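Local coordinates for Rod shape-determining protein (MreC) (Helicobacter pylori, PDB 5LP5), which binds penicillin-binding protein 2 in the core cell wall synthesis complex and probably takes part in setting the rod shape of the cell, at residues Y157-G162 against G168-N173. Numbering follows the deposited sequence.
Sequences YSVMIG and GFIGTN
Tyr157 O takes the N-H of Ile170 at 2.8 Å in a nearly straight bond, and the CA-H of Phe169 leans on the same oxygen in a longer contact. Two further backbone bonds pair Val159 with Gly168: Gly168 N gives to Val159 O at 3.1 Å, while Val159 N reaches Gly168 O at 3.3 Å. Ser158 and Phe169, between the Tyr157–Ile170 bond and the Val159–Gly168 pair, form a non-hydrogen-bonded pair. The strands 158-161 and 166-172 are the arms of an antiparallel hairpin in one of the two six-stranded β-barrels of MreC; the N-to-C directions of 158-161 and 168-172 make 116°, well short of the antiparallel 180°. Ile170 CG1 lies over one face of the Tyr157 ring in a CH-π contact, 4.0 Å from the centroid, and also meets Val159 CG1 at 3.6 Å. With chi1 of Tyr157 at 52°, CG sits between N and the carbonyl carbon, which swings the ring back alongside Ile170; its OH is bonded to Asn150. On the other face of the sheet, Phe169 CE1 approaches Ser158 CB at 4.1 Å. Here the Phe169 ring stacks on Tyr134 of the penicillin-binding protein 2 chain, and Ser158 OG bonds Ser198 of its own chain and Gln131 of penicillin-binding protein 2.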
loop_
_atom_site.group_PDB
_atom_site.type_symbol
_atom_site.label_atom_id
_atom_site.label_comp_id
_atom_site.label_asym_id
_atom_site.label_seq_id
_atom_site.Cartn_x
_atom_site.Cartn_y
_atom_site.Cartn_z
ATOM N N TYR C 157 -13.481 11.146 -15.608
ATOM C CA TYR C 157 -12.478 10.829 -16.600
ATOM C C TYR C 157 -11.082 10.837 -16.011
ATOM O O TYR C 157 -10.917 11.183 -14.854
ATOM C CB TYR C 157 -12.582 11.772 -17.780
ATOM C CG TYR C 157 -12.591 13.250 -17.459
ATOM C CD1 TYR C 157 -11.419 13.985 -17.445
ATOM C CD2 TYR C 157 -13.783 13.930 -17.246
ATOM C CE1 TYR C 157 -11.419 15.353 -17.190
ATOM C CE2 TYR C 157 -13.796 15.300 -17.003
ATOM C CZ TYR C 157 -12.616 16.002 -16.967
ATOM O OH TYR C 157 -12.662 17.361 -16.749
ATOM N N SER C 158 -10.093 10.387 -16.787
ATOM C CA SER C 158 -8.720 10.191 -16.291
ATOM C C SER C 158 -7.830 11.406 -16.516
ATOM O O SER C 158 -7.710 11.879 -17.631
ATOM C CB SER C 158 -8.062 8.990 -16.946
ATOM O OG SER C 158 -6.811 8.771 -16.305
ATOM N N VAL C 159 -7.169 11.867 -15.458
ATOM C CA VAL C 159 -6.264 13.020 -15.534
ATOM C C VAL C 159 -4.880 12.708 -14.947
ATOM O O VAL C 159 -4.697 11.693 -14.259
ATOM C CB VAL C 159 -6.855 14.239 -14.829
ATOM C CG1 VAL C 159 -8.147 14.652 -15.512
ATOM C CG2 VAL C 159 -7.058 13.978 -13.340
ATOM N N MET C 160 -3.912 13.569 -15.244
ATOM C CA MET C 160 -2.546 13.459 -14.706
ATOM C C MET C 160 -2.026 14.801 -14.192
ATOM O O MET C 160 -2.267 15.842 -14.781
ATOM C CB MET C 160 -1.583 12.901 -15.759
ATOM C CG MET C 160 -1.489 13.729 -17.038
ATOM S SD MET C 160 -0.575 12.805 -18.269
ATOM C CE MET C 160 -0.520 14.005 -19.591
ATOM N N ILE C 161 -1.287 14.761 -13.095
ATOM C CA ILE C 161 -0.892 15.959 -12.358
ATOM C C ILE C 161 0.612 16.209 -12.439
ATOM O O ILE C 161 1.423 15.297 -12.245
ATOM C CB ILE C 161 -1.287 15.834 -10.882
ATOM C CG1 ILE C 161 -2.800 15.677 -10.768
ATOM C CG2 ILE C 161 -0.846 17.058 -10.093
ATOM C CD1 ILE C 161 -3.314 15.303 -9.389
ATOM N N GLY C 162 0.983 17.456 -12.715
ATOM C CA GLY C 162 2.386 17.847 -12.688
ATOM C C GLY C 162 3.254 17.145 -13.741
ATOM O O GLY C 162 2.756 16.451 -14.603
ATOM N N GLY C 168 -4.958 10.195 -11.507
ATOM C CA GLY C 168 -6.145 10.156 -10.666
ATOM C C GLY C 168 -7.388 10.115 -11.546
ATOM O O GLY C 168 -7.283 10.030 -12.778
ATOM N N PHE C 169 -8.563 10.165 -10.917
ATOM C CA PHE C 169 -9.824 10.239 -11.667
ATOM C C PHE C 169 -10.685 11.390 -11.222
ATOM O O PHE C 169 -10.767 11.693 -10.026
ATOM C CB PHE C 169 -10.633 8.953 -11.538
ATOM C CG PHE C 169 -9.982 7.755 -12.164
ATOM C CD1 PHE C 169 -10.077 7.542 -13.534
ATOM C CD2 PHE C 169 -9.294 6.833 -11.386
ATOM C CE1 PHE C 169 -9.494 6.439 -14.113
ATOM C CE2 PHE C 169 -8.701 5.738 -11.970
ATOM C CZ PHE C 169 -8.809 5.538 -13.336
ATOM N N ILE C 170 -11.313 12.037 -12.189
ATOM C CA ILE C 170 -12.086 13.226 -11.900
ATOM C C ILE C 170 -13.397 12.794 -11.259
ATOM O O ILE C 170 -14.080 11.901 -11.723
ATOM C CB ILE C 170 -12.348 14.064 -13.175
ATOM C CG1 ILE C 170 -11.118 14.899 -13.568
ATOM C CG2 ILE C 170 -13.572 14.945 -13.041
ATOM C CD1 ILE C 170 -10.864 16.131 -12.728
ATOM N N GLY C 171 -13.725 13.447 -10.163
ATOM C CA GLY C 171 -15.033 13.365 -9.587
ATOM C C GLY C 171 -15.412 14.743 -9.086
ATOM O O GLY C 171 -15.019 15.767 -9.649
ATOM N N THR C 172 -16.177 14.756 -8.005
ATOM C CA THR C 172 -16.695 15.977 -7.435
ATOM C C THR C 172 -17.042 15.695 -5.994
ATOM O O THR C 172 -16.841 14.587 -5.522
ATOM C CB THR C 172 -17.919 16.498 -8.229
ATOM O OG1 THR C 172 -18.299 17.800 -7.759
ATOM C CG2 THR C 172 -19.088 15.525 -8.165
ATOM N N ASN C 173 -17.529 16.697 -5.273
ATOM C CA ASN C 173 -17.838 16.541 -3.854
ATOM C C ASN C 173 -19.143 17.276 -3.516
ATOM O O ASN C 173 -19.872 17.732 -4.416
ATOM C CB ASN C 173 -16.671 17.023 -3.006
ATOM C CG ASN C 173 -16.358 18.500 -3.212
ATOM O OD1 ASN C 173 -17.176 19.251 -3.759
ATOM N ND2 ASN C 173 -15.144 18.919 -2.803
#